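Local coordinates for putative rhamnosidase (Streptomyces avermitilis, PDB 3W5M), which releases terminal alpha-L-rhamnose from citrus flavonoids and gum arabic by hydrolysis, and binds L-rhamnose through a calcium-dependent carbohydrate-binding module, at residues F764-D769 and L788-I792; R793-Q797 and N822-D826; I141-E145 and T156-R160; G235-V239 and I251-W257. One frame throughout, in Å; residues are numbered along the deposited sequence.

Contact 1: residues F764-D769 and L788-I792; sequences FAHSAD and LFTRI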
loop_
_atom_site.group_PDB
_atom_site.type_symbol
_atom_site.label_atom_id
_atom_site.label_comp_id
_atom_site.label_asym_id
_atom_site.label_seq_id
_atom_site.Cartn_x
_atom_site.Cartn_y
_atom_site.Cartn_z
ATOM N N PHE A 764 8.656 20.220 -15.958
ATOM C CA PHE A 764 7.964 21.489 -15.803
ATOM C C PHE A 764 7.076 21.780 -17.029
ATOM O O PHE A 764 5.876 22.063 -16.895
ATOM C CB PHE A 764 9.022 22.598 -15.537
ATOM C CG PHE A 764 8.478 24.006 -15.361
ATOM C CD1 PHE A 764 7.173 24.267 -14.937
ATOM C CD2 PHE A 764 9.316 25.097 -15.582
ATOM C CE1 PHE A 764 6.721 25.563 -14.763
ATOM C CE2 PHE A 764 8.862 26.401 -15.395
ATOM C CZ PHE A 764 7.564 26.639 -14.985
ATOM N N ALA A 765 7.674 21.709 -18.220
ATOM C CA ALA A 765 6.949 21.861 -19.482
ATOM C C ALA A 765 5.807 20.874 -19.605
ATOM O O ALA A 765 4.700 21.265 -19.978
ATOM C CB ALA A 765 7.891 21.684 -20.669
ATOM N N HIS A 766 6.084 19.601 -19.312
ATOM C CA HIS A 766 5.083 18.546 -19.459
ATOM C C HIS A 766 3.878 18.797 -18.538
ATOM O O HIS A 766 2.717 18.565 -18.942
ATOM C CB HIS A 766 5.684 17.172 -19.142
ATOM C CG HIS A 766 4.772 16.019 -19.444
ATOM N ND1 HIS A 766 4.260 15.776 -20.700
ATOM C CD2 HIS A 766 4.297 15.030 -18.647
ATOM C CE1 HIS A 766 3.514 14.686 -20.670
ATOM N NE2 HIS A 766 3.514 14.216 -19.434
ATOM N N SER A 767 4.164 19.225 -17.307
ATOM C CA SER A 767 3.096 19.610 -16.385
ATOM C C SER A 767 2.253 20.786 -16.917
ATOM O O SER A 767 1.031 20.771 -16.790
ATOM C CB SER A 767 3.637 19.906 -14.994
ATOM O OG SER A 767 3.949 18.688 -14.370
ATOM N N ALA A 768 2.899 21.785 -17.520
ATOM C CA ALA A 768 2.166 22.886 -18.152
ATOM C C ALA A 768 1.281 22.399 -19.308
ATOM O O ALA A 768 0.149 22.872 -19.477
ATOM C CB ALA A 768 3.137 23.968 -18.645
ATOM N N ASP A 769 1.813 21.465 -20.095
ATOM C CA ASP A 769 1.132 20.851 -21.240
ATOM C C ASP A 769 -0.110 20.120 -20.735
ATOM O O ASP A 769 -1.220 20.302 -21.252
ATOM C CB ASP A 769 2.086 19.865 -21.919
ATOM C CG ASP A 769 1.500 19.180 -23.148
ATOM O OD1 ASP A 769 0.323 19.382 -23.521
ATOM O OD2 ASP A 769 2.247 18.409 -23.777
ATOM N N LEU A 788 2.187 29.164 -21.256
ATOM C CA LEU A 788 3.267 28.719 -20.360
ATOM C C LEU A 788 4.059 27.586 -20.963
ATOM O O LEU A 788 5.281 27.632 -20.936
ATOM C CB LEU A 788 2.728 28.303 -18.988
ATOM C CG LEU A 788 3.789 27.749 -18.027
ATOM C CD1 LEU A 788 4.883 28.772 -17.712
ATOM C CD2 LEU A 788 3.133 27.271 -16.738
ATOM N N PHE A 789 3.366 26.555 -21.468
ATOM C CA PHE A 789 3.990 25.417 -22.147
ATOM C C PHE A 789 4.869 25.854 -23.312
ATOM O O PHE A 789 6.034 25.446 -23.386
ATOM C CB PHE A 789 2.949 24.400 -22.639
ATOM C CG PHE A 789 3.531 23.270 -23.448
ATOM C CD1 PHE A 789 4.595 22.514 -22.961
ATOM C CD2 PHE A 789 3.007 22.952 -24.694
ATOM C CE1 PHE A 789 5.120 21.464 -23.699
ATOM C CE2 PHE A 789 3.527 21.901 -25.443
ATOM C CZ PHE A 789 4.597 21.157 -24.949
ATOM N N THR A 790 4.304 26.681 -24.199
ATOM C CA THR A 790 5.053 27.284 -25.339
ATOM C C THR A 790 6.371 27.938 -24.876
ATOM O O THR A 790 7.427 27.734 -25.482
ATOM C CB THR A 790 4.199 28.363 -26.035
ATOM O OG1 THR A 790 2.964 27.782 -26.458
ATOM C CG2 THR A 790 4.927 28.928 -27.267
ATOM N N ARG A 791 6.293 28.724 -23.805
ATOM C CA ARG A 791 7.471 29.453 -23.310
ATOM C C ARG A 791 8.533 28.553 -22.693
ATOM O O ARG A 791 9.725 28.772 -22.904
ATOM C CB ARG A 791 7.077 30.584 -22.385
ATOM C CG ARG A 791 6.378 31.703 -23.127
ATOM C CD ARG A 791 6.129 32.894 -22.231
ATOM N NE ARG A 791 5.058 32.640 -21.281
ATOM C CZ ARG A 791 5.235 32.469 -19.974
ATOM N NH1 ARG A 791 6.454 32.509 -19.445
ATOM N NH2 ARG A 791 4.190 32.250 -19.193
ATOM N N ILE A 792 8.110 27.508 -21.975
ATOM C CA ILE A 792 9.055 26.543 -21.441
ATOM C C ILE A 792 9.702 25.703 -22.516
ATOM O O ILE A 792 10.914 25.446 -22.456
ATOM C CB ILE A 792 8.421 25.588 -20.412
ATOM C CG1 ILE A 792 7.775 26.383 -19.288
ATOM C CG2 ILE A 792 9.517 24.702 -19.801
ATOM C CD1 ILE A 792 6.866 25.527 -18.407
#

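Contact 2: residues R793-Q797 and N822-D826; sequences RKAFQ and NLVPD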
loop_
_atom_site.group_PDB
_atom_site.type_symbol
_atom_site.label_atom_id
_atom_site.label_comp_id
_atom_site.label_asym_id
_atom_site.label_seq_id
_atom_site.Cartn_x
_atom_site.Cartn_y
_atom_site.Cartn_z
ATOM N N ARG A 793 8.901 25.238 -23.479
ATOM C CA ARG A 793 9.447 24.461 -24.581
ATOM C C ARG A 793 10.527 25.267 -25.325
ATOM O O ARG A 793 11.527 24.697 -25.730
ATOM C CB ARG A 793 8.368 24.001 -25.560
ATOM C CG ARG A 793 8.919 23.209 -26.729
ATOM C CD ARG A 793 7.887 22.375 -27.445
ATOM N NE ARG A 793 6.707 23.140 -27.811
ATOM C CZ ARG A 793 5.566 22.596 -28.232
ATOM N NH1 ARG A 793 5.445 21.259 -28.339
ATOM N NH2 ARG A 793 4.542 23.389 -28.542
ATOM N N LYS A 794 10.303 26.562 -25.504
ATOM C CA LYS A 794 11.288 27.391 -26.226
ATOM C C LYS A 794 12.578 27.541 -25.418
ATOM O O LYS A 794 13.673 27.351 -25.945
ATOM C CB LYS A 794 10.758 28.771 -26.584
ATOM C CG LYS A 794 11.509 29.323 -27.784
ATOM C CD LYS A 794 11.808 30.808 -27.701
ATOM C CE LYS A 794 12.617 31.236 -28.929
ATOM N NZ LYS A 794 12.828 32.712 -29.011
ATOM N N ALA A 795 12.428 27.868 -24.138
ATOM C CA ALA A 795 13.556 27.947 -23.222
ATOM C C ALA A 795 14.257 26.592 -23.158
ATOM O O ALA A 795 15.497 26.528 -23.219
ATOM C CB ALA A 795 13.106 28.429 -21.846
ATOM N N PHE A 796 13.485 25.503 -23.107
ATOM C CA PHE A 796 14.076 24.178 -23.100
ATOM C C PHE A 796 14.923 23.884 -24.344
ATOM O O PHE A 796 16.041 23.347 -24.230
ATOM C CB PHE A 796 13.002 23.086 -22.951
ATOM C CG PHE A 796 13.563 21.711 -22.825
ATOM C CD1 PHE A 796 13.960 21.001 -23.951
ATOM C CD2 PHE A 796 13.703 21.112 -21.556
ATOM C CE1 PHE A 796 14.499 19.733 -23.836
ATOM C CE2 PHE A 796 14.237 19.846 -21.442
ATOM C CZ PHE A 796 14.630 19.153 -22.574
ATOM N N GLN A 797 14.387 24.196 -25.524
ATOM C CA GLN A 797 15.058 23.816 -26.775
ATOM C C GLN A 797 16.344 24.603 -26.921
ATOM O O GLN A 797 17.371 24.064 -27.324
ATOM C CB GLN A 797 14.172 24.073 -27.985
ATOM C CG GLN A 797 13.142 22.983 -28.213
ATOM C CD GLN A 797 11.953 23.485 -29.003
ATOM O OE1 GLN A 797 11.830 24.684 -29.260
ATOM N NE2 GLN A 797 11.068 22.574 -29.387
ATOM N N ASN A 822 7.297 15.932 -26.357
ATOM C CA ASN A 822 7.201 16.808 -27.536
ATOM C C ASN A 822 8.027 18.061 -27.359
ATOM O O ASN A 822 7.574 19.179 -27.655
ATOM C CB ASN A 822 5.725 17.087 -27.886
ATOM C CG ASN A 822 4.948 15.802 -28.137
ATOM O OD1 ASN A 822 5.388 14.954 -28.903
ATOM N ND2 ASN A 822 3.807 15.635 -27.461
ATOM N N LEU A 823 9.264 17.858 -26.876
ATOM C CA LEU A 823 10.165 18.953 -26.591
ATOM C C LEU A 823 11.192 19.189 -27.711
ATOM O O LEU A 823 11.644 20.307 -27.854
ATOM C CB LEU A 823 10.839 18.791 -25.232
ATOM C CG LEU A 823 9.823 18.765 -24.063
ATOM C CD1 LEU A 823 10.500 18.402 -22.756
ATOM C CD2 LEU A 823 9.066 20.075 -23.893
ATOM N N VAL A 824 11.508 18.160 -28.498
ATOM C CA VAL A 824 12.440 18.296 -29.631
ATOM C C VAL A 824 11.726 19.111 -30.723
ATOM O O VAL A 824 10.598 18.802 -31.067
ATOM C CB VAL A 824 12.806 16.917 -30.234
ATOM C CG1 VAL A 824 13.849 17.063 -31.327
ATOM C CG2 VAL A 824 13.328 15.956 -29.178
ATOM N N PRO A 825 12.387 20.137 -31.298
ATOM C CA PRO A 825 11.743 20.744 -32.482
ATOM C C PRO A 825 11.400 19.670 -33.531
ATOM O O PRO A 825 12.166 18.716 -33.710
ATOM C CB PRO A 825 12.800 21.720 -33.012
ATOM C CG PRO A 825 13.773 21.918 -31.886
ATOM C CD PRO A 825 13.740 20.664 -31.051
ATOM N N ASP A 826 10.264 19.810 -34.219
ATOM C CA ASP A 826 9.803 18.756 -35.124
ATOM C C ASP A 826 10.790 18.421 -36.213
ATOM O O ASP A 826 10.893 17.276 -36.604
ATOM C CB ASP A 826 8.442 19.074 -35.714
ATOM C CG ASP A 826 7.348 18.888 -34.699
ATOM O OD1 ASP A 826 7.122 19.844 -33.941
ATOM O OD2 ASP A 826 6.770 17.766 -34.617
#

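Contact 3: residues I141-E145 and T156-R160; sequences IWFPE and TRWFR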
loop_
_atom_site.group_PDB
_atom_site.type_symbol
_atom_site.label_atom_id
_atom_site.label_comp_id
_atom_site.label_asym_id
_atom_site.label_seq_id
_atom_site.Cartn_x
_atom_site.Cartn_y
_atom_site.Cartn_z
ATOM N N ILE A 141 22.526 5.569 35.935
ATOM C CA ILE A 141 23.680 5.393 36.809
ATOM C C ILE A 141 24.940 5.047 36.032
ATOM O O ILE A 141 24.882 4.576 34.881
ATOM C CB ILE A 141 23.433 4.351 37.945
ATOM C CG1 ILE A 141 23.149 2.952 37.400
ATOM C CG2 ILE A 141 22.303 4.802 38.819
ATOM C CD1 ILE A 141 23.283 1.882 38.471
ATOM N N TRP A 142 26.092 5.311 36.660
ATOM C CA TRP A 142 27.381 4.920 36.113
ATOM C C TRP A 142 28.328 4.673 37.257
ATOM O O TRP A 142 27.951 4.801 38.417
ATOM C CB TRP A 142 27.912 6.043 35.176
ATOM C CG TRP A 142 28.980 5.612 34.277
ATOM C CD1 TRP A 142 30.289 6.045 34.288
ATOM C CD2 TRP A 142 28.875 4.685 33.186
ATOM N NE1 TRP A 142 30.990 5.439 33.278
ATOM C CE2 TRP A 142 30.162 4.597 32.587
ATOM C CE3 TRP A 142 27.827 3.909 32.662
ATOM C CZ2 TRP A 142 30.437 3.747 31.494
ATOM C CZ3 TRP A 142 28.103 3.070 31.558
ATOM C CH2 TRP A 142 29.402 3.006 30.994
ATOM N N PHE A 143 29.560 4.307 36.932
ATOM C CA PHE A 143 30.625 4.286 37.925
ATOM C C PHE A 143 30.898 5.727 38.431
ATOM O O PHE A 143 30.767 6.693 37.644
ATOM C CB PHE A 143 31.885 3.644 37.334
ATOM C CG PHE A 143 33.012 3.548 38.330
ATOM C CD1 PHE A 143 33.072 2.481 39.225
ATOM C CD2 PHE A 143 33.949 4.582 38.447
ATOM C CE1 PHE A 143 34.085 2.408 40.166
ATOM C CE2 PHE A 143 34.949 4.525 39.414
ATOM C CZ PHE A 143 35.024 3.434 40.267
ATOM N N PRO A 144 31.238 5.885 39.732
ATOM C CA PRO A 144 31.485 7.232 40.261
ATOM C C PRO A 144 32.810 7.786 39.762
ATOM O O PRO A 144 33.815 7.755 40.483
ATOM C CB PRO A 144 31.515 7.021 41.786
ATOM C CG PRO A 144 31.901 5.574 41.955
ATOM C CD PRO A 144 31.170 4.885 40.823
ATOM N N GLU A 145 32.801 8.257 38.522
ATOM C CA GLU A 145 33.952 8.958 37.930
ATOM C C GLU A 145 33.420 10.251 37.289
ATOM O O GLU A 145 32.554 10.208 36.414
ATOM C CB GLU A 145 34.679 8.074 36.906
ATOM C CG GLU A 145 33.771 7.424 35.875
ATOM C CD GLU A 145 34.447 6.326 35.050
ATOM O OE1 GLU A 145 35.684 6.149 35.132
ATOM O OE2 GLU A 145 33.736 5.632 34.299
ATOM N N THR A 156 34.239 0.104 29.666
ATOM C CA THR A 156 33.215 -0.761 30.268
ATOM C C THR A 156 33.240 -0.598 31.782
ATOM O O THR A 156 34.320 -0.477 32.379
ATOM C CB THR A 156 33.455 -2.223 29.846
ATOM O OG1 THR A 156 33.408 -2.281 28.423
ATOM C CG2 THR A 156 32.393 -3.211 30.438
ATOM N N ARG A 157 32.055 -0.563 32.399
ATOM C CA ARG A 157 31.926 -0.559 33.864
ATOM C C ARG A 157 30.996 -1.708 34.269
ATOM O O ARG A 157 30.204 -2.177 33.452
ATOM C CB ARG A 157 31.414 0.775 34.386
ATOM C CG ARG A 157 32.306 1.947 33.954
ATOM C CD ARG A 157 33.627 1.910 34.687
ATOM N NE ARG A 157 34.524 3.026 34.360
ATOM C CZ ARG A 157 35.700 2.906 33.735
ATOM N NH1 ARG A 157 36.150 1.718 33.319
ATOM N NH2 ARG A 157 36.461 4.007 33.534
ATOM N N TRP A 158 31.147 -2.168 35.506
ATOM C CA TRP A 158 30.423 -3.352 35.985
ATOM C C TRP A 158 29.595 -2.969 37.209
ATOM O O TRP A 158 30.032 -2.124 38.027
ATOM C CB TRP A 158 31.442 -4.461 36.313
ATOM C CG TRP A 158 32.168 -4.955 35.081
ATOM C CD1 TRP A 158 31.812 -6.010 34.288
ATOM C CD2 TRP A 158 33.363 -4.398 34.493
ATOM N NE1 TRP A 158 32.704 -6.147 33.251
ATOM C CE2 TRP A 158 33.658 -5.167 33.348
ATOM C CE3 TRP A 158 34.206 -3.319 34.828
ATOM C CZ2 TRP A 158 34.767 -4.904 32.528
ATOM C CZ3 TRP A 158 35.293 -3.042 34.014
ATOM C CH2 TRP A 158 35.566 -3.834 32.872
ATOM N N PHE A 159 28.423 -3.593 37.353
ATOM C CA PHE A 159 27.444 -3.228 38.377
ATOM C C PHE A 159 26.790 -4.470 38.940
ATOM O O PHE A 159 26.480 -5.400 38.169
ATOM C CB PHE A 159 26.336 -2.371 37.768
ATOM C CG PHE A 159 26.860 -1.120 37.103
ATOM C CD1 PHE A 159 27.371 -1.201 35.813
ATOM C CD2 PHE A 159 26.916 0.102 37.783
ATOM C CE1 PHE A 159 27.906 -0.075 35.185
ATOM C CE2 PHE A 159 27.439 1.233 37.145
ATOM C CZ PHE A 159 27.929 1.139 35.868
ATOM N N ARG A 160 26.554 -4.436 40.249
ATOM C CA ARG A 160 25.849 -5.504 40.953
ATOM C C ARG A 160 24.839 -4.962 41.933
ATOM O O ARG A 160 25.049 -3.898 42.541
ATOM C CB ARG A 160 26.849 -6.359 41.749
ATOM C CG ARG A 160 27.677 -7.329 40.918
ATOM C CD ARG A 160 28.718 -8.093 41.756
ATOM N NE ARG A 160 28.157 -8.716 42.962
ATOM C CZ ARG A 160 27.671 -9.951 43.014
ATOM N NH1 ARG A 160 27.673 -10.719 41.938
ATOM N NH2 ARG A 160 27.199 -10.430 44.168
#

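Contact 4: residues G235-V239 and I251-W257; sequences GWICV and IFSDASW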
loop_
_atom_site.group_PDB
_atom_site.type_symbol
_atom_site.label_atom_id
_atom_site.label_comp_id
_atom_site.label_asym_id
_atom_site.label_seq_id
_atom_site.Cartn_x
_atom_site.Cartn_y
_atom_site.Cartn_z
ATOM N N GLY A 235 25.716 6.224 30.849
ATOM C CA GLY A 235 24.821 5.906 31.935
ATOM C C GLY A 235 23.902 4.774 31.509
ATOM O O GLY A 235 23.686 4.554 30.311
ATOM N N TRP A 236 23.306 4.092 32.480
ATOM C CA TRP A 236 22.329 3.044 32.122
ATOM C C TRP A 236 21.218 3.133 33.159
ATOM O O TRP A 236 21.419 3.676 34.253
ATOM C CB TRP A 236 22.976 1.634 32.006
ATOM C CG TRP A 236 23.409 1.047 33.306
ATOM C CD1 TRP A 236 24.604 1.246 33.948
ATOM C CD2 TRP A 236 22.636 0.189 34.162
ATOM N NE1 TRP A 236 24.617 0.563 35.146
ATOM C CE2 TRP A 236 23.435 -0.109 35.293
ATOM C CE3 TRP A 236 21.363 -0.381 34.060
ATOM C CZ2 TRP A 236 22.997 -0.940 36.337
ATOM C CZ3 TRP A 236 20.922 -1.218 35.107
ATOM C CH2 TRP A 236 21.738 -1.473 36.226
ATOM N N ILE A 237 20.025 2.669 32.797
ATOM C CA ILE A 237 18.880 2.855 33.655
ATOM C C ILE A 237 17.992 1.606 33.546
ATOM O O ILE A 237 17.892 1.003 32.454
ATOM C CB ILE A 237 18.110 4.114 33.179
ATOM C CG1 ILE A 237 16.951 4.468 34.143
ATOM C CG2 ILE A 237 17.629 3.927 31.720
ATOM C CD1 ILE A 237 16.398 5.890 33.931
ATOM N N CYS A 238 17.349 1.204 34.645
ATOM C CA CYS A 238 16.412 0.086 34.547
ATOM C C CYS A 238 15.299 0.191 35.577
ATOM O O CYS A 238 15.414 0.953 36.560
ATOM C CB CYS A 238 17.135 -1.277 34.658
ATOM S SG CYS A 238 17.662 -1.703 36.338
ATOM N N VAL A 239 14.206 -0.539 35.323
ATOM C CA VAL A 239 13.222 -0.837 36.367
ATOM C C VAL A 239 12.888 -2.322 36.272
ATOM O O VAL A 239 12.640 -2.844 35.185
ATOM C CB VAL A 239 11.899 -0.030 36.258
ATOM C CG1 VAL A 239 10.971 -0.368 37.430
ATOM C CG2 VAL A 239 12.160 1.468 36.240
ATOM N N ILE A 251 12.073 -2.182 41.550
ATOM C CA ILE A 251 13.476 -2.035 41.921
ATOM C C ILE A 251 14.107 -1.150 40.842
ATOM O O ILE A 251 13.948 -1.428 39.652
ATOM C CB ILE A 251 14.219 -3.407 41.918
ATOM C CG1 ILE A 251 13.556 -4.448 42.856
ATOM C CG2 ILE A 251 15.709 -3.259 42.225
ATOM C CD1 ILE A 251 13.285 -3.996 44.266
ATOM N N PHE A 252 14.825 -0.106 41.255
ATOM C CA PHE A 252 15.414 0.824 40.283
ATOM C C PHE A 252 16.912 0.702 40.177
ATOM O O PHE A 252 17.552 0.182 41.085
ATOM C CB PHE A 252 15.108 2.256 40.736
ATOM C CG PHE A 252 13.642 2.548 40.862
ATOM C CD1 PHE A 252 12.834 2.602 39.726
ATOM C CD2 PHE A 252 13.064 2.768 42.109
ATOM C CE1 PHE A 252 11.479 2.899 39.830
ATOM C CE2 PHE A 252 11.703 3.053 42.218
ATOM C CZ PHE A 252 10.919 3.106 41.075
ATOM N N SER A 253 17.477 1.221 39.078
ATOM C CA SER A 253 18.897 1.546 39.030
ATOM C C SER A 253 19.088 2.830 39.869
ATOM O O SER A 253 18.359 3.830 39.702
ATOM C CB SER A 253 19.362 1.755 37.585
ATOM O OG SER A 253 18.447 2.610 36.886
ATOM N N ASP A 254 20.030 2.781 40.799
ATOM C CA ASP A 254 20.207 3.879 41.772
ATOM C C ASP A 254 21.480 3.606 42.585
ATOM O O ASP A 254 22.221 2.674 42.253
ATOM C CB ASP A 254 18.953 4.113 42.652
ATOM C CG ASP A 254 18.580 2.903 43.518
ATOM O OD1 ASP A 254 19.445 2.084 43.860
ATOM O OD2 ASP A 254 17.384 2.784 43.858
ATOM N N ALA A 255 21.761 4.426 43.609
ATOM C CA ALA A 255 23.019 4.306 44.380
ATOM C C ALA A 255 23.081 3.083 45.324
ATOM O O ALA A 255 24.101 2.840 45.983
ATOM C CB ALA A 255 23.304 5.601 45.160
ATOM N N SER A 256 21.994 2.331 45.399
ATOM C CA SER A 256 22.024 1.034 46.100
ATOM C C SER A 256 22.799 -0.055 45.335
ATOM O O SER A 256 23.059 -1.143 45.894
ATOM C CB SER A 256 20.597 0.575 46.400
ATOM O OG SER A 256 20.012 1.483 47.323
ATOM N N TRP A 257 23.144 0.210 44.068
ATOM C CA TRP A 257 23.939 -0.713 43.262
ATOM C C TRP A 257 25.395 -0.460 43.549
ATOM O O TRP A 257 25.783 0.682 43.804
ATOM C CB TRP A 257 23.716 -0.505 41.759
ATOM C CG TRP A 257 22.373 -0.978 41.264
ATOM C CD1 TRP A 257 21.132 -0.473 41.586
ATOM C CD2 TRP A 257 22.148 -2.027 40.329
ATOM N NE1 TRP A 257 20.159 -1.159 40.902
ATOM C CE2 TRP A 257 20.754 -2.124 40.133
ATOM C CE3 TRP A 257 22.997 -2.917 39.645
ATOM C CZ2 TRP A 257 20.177 -3.093 39.275
ATOM C CZ3 TRP A 257 22.424 -3.873 38.788
ATOM C CH2 TRP A 257 21.034 -3.949 38.621
#

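Contact 1: residues F764-D769 and L788-I792
I792 and F764 meet at about a right angle. The methyl CD1 of I792 stands over the middle of the F764 ring, 3.4 Å from its centroid, and all six ring carbons lie 3.6 to 3.8 Å from CD1. This is a CH-pi contact almost straight down the ring normal. The other branch of I792 works on a different residue: CG2 rests 3.5 Å from CB of A765. With CG1 beside the backbone N (chi1 -56°), the two branches spread over F764 and A765 together. D769 and F789 are arranged differently. They run side by side in the same direction, and the D769 carboxylate stacks on the F789 ring with the planes 22° apart. CB of D769 sits over that ring, 3.8 Å from the centroid. CD1 of F789 also comes 3.2 Å from O of A765, which already accepts the helix bond from D769 N. Between these two pairs lies the small A768. Its CB touches CD2 of L788 at 3.8 Å. Helices 756-777 and 783-800 pack here nearly antiparallel within the six-hairpin glycosidase domain, the (alpha/alpha)6-barrel of the enzyme. The short segments cross at -158° with axes 8.4 Å apart. With the D769 charge paired to R773 on its own helix, no hydrogen bond links the two segments; they are held by apolar and CH-pi packing and by the carboxylate stack on F789.

Contact 2: residues R793-Q797 and N822-D826
Two consecutive backbone carbonyls of a loop are each taken by a side chain of one helix. R793 NH1 bonds O of N822 at 3.1 Å, and Q797 NE2 bonds O of L823 at 2.8 Å. The two bonds differ in form. The arginine bond is nearly straight, 170° at the hydrogen, and lies in both the guanidinium plane and the carbonyl plane. A bend at chi3 (51°) turns the end of the R793 chain to the loop. The amide of Q797 instead meets its oxygen from above the carbonyl plane. Its extended chain also runs against P825, with NE2 3.7 Å from CD of the proline. The loop follows helix 812-820, which ends in a Schellman motif with N822, at positive phi, as its C-prime residue. Both elements belong to the six-hairpin glycosidase domain. An apolar pair lies beside the two bonds. L823 and F796 cross at about a right angle, and CD1 of L823 stands over the F796 ring, 4.1 Å from its centroid. CB of L823 touches CE1 of F796 at 4.0 Å. Helix 756-777 adds A762, which touches both F796 and L823.

Contact 3: residues I141-E145 and T156-R160
This contact belongs to the carbohydrate-binding module CBM67, a beta-sandwich, where strand 139-142 and the loop after it pack against the start of strand 156-165, which belongs to another sheet. A salt bridge joins the loop to that strand. R157 grips E145 side-on with two nitrogens: NE bonds OE2 at 2.7 Å and NH2 bonds OE1 at 2.8 Å. The groups are not coplanar; carboxylate and guanidinium planes stand 47° apart. NH2 comes to the syn lone pair of OE1, while NE reaches OE2 from above the carboxylate plane. CG of R157, beside the backbone N (chi1 -57°), lies over one face of the W142 indole toward its rim, 3.6 Å from CZ2. The bend at chi2 (-71°) then carries the chain on past F143, where CD touches CB at 3.6 Å, to E145. The remaining nitrogen, NH1, bonds O of T156 in its own strand. F159 lies further along and turns its edge to the backbone between W142 and F143. Its CE2 is 3.6 Å from C of W142. The W142 side chain lies about 4 Å from that of N228, a calcium ligand, so the indole lies next to a residue of the calcium site. OE2 of E145 has a second donor: W142 NE1, 2.9 Å away, meets the anti lone pair of OE2.

Contact 4: residues G235-V239 and I251-W257
S253 OG is held by several groups. It accepts from C238 N at 2.9 Å, and outside the two segments it bonds O of S139 and OG of S138. OG sits between the backbone N and the carbonyl carbon (chi1 47°), which points it at strand 235-244. A longer bond returns from S253 N to O of C238, at 3.3 Å, with the donor above the carbonyl plane. Beyond it W236 and W257 form a T-shaped pair. The edge of W236 points at the face of the W257 ring, the planes stand at 83°, and CH2 of W236 lies 3.5 Å from CH2 of W257. CB of S253 lies over one face of W236, offset toward the rim. NE1 of W257 bonds O of F252 at 2.9 Å, nearly in the ring plane, which helps to set the rotation of the indole. SG of C238 lies obliquely to W257, with CZ2 at 4.1 Å. V239 and F252 are a non-hydrogen-bonded antiparallel pair. Their side chains lie side by side, and CG2 of V239 touches CD1 of F252 at 3.7 Å. After F252 the chain leaves the sheet and makes a type I turn from D254 to W257. The whole is the open end of the beta hairpin 235-244/247-252 in the CBM67 beta-sandwich.

The four contacts form two pairs in different domains. Contacts 1 and 2 share helix 783-800 of the catalytic domain. They touch where L823 packs on A765 and F789. Contact 1 is buried and mainly apolar, with no hydrogen bond between its segments; contact 2 is only partly buried and adds side-chain bonds to backbone carbonyls. Contacts 3 and 4 lie in CBM67, with centres about 10 Å apart. I141 N and W236 O, 2.8 Å apart, join them by a probable hydrogen bond, and F159 meets W236 edge-to-face. Contact 4 is buried and aromatic, with a gripped serine; contact 3 is partly buried and holds the sole salt bridge across any of the four. Contacts 1 and 3 have centres about 66 Å apart.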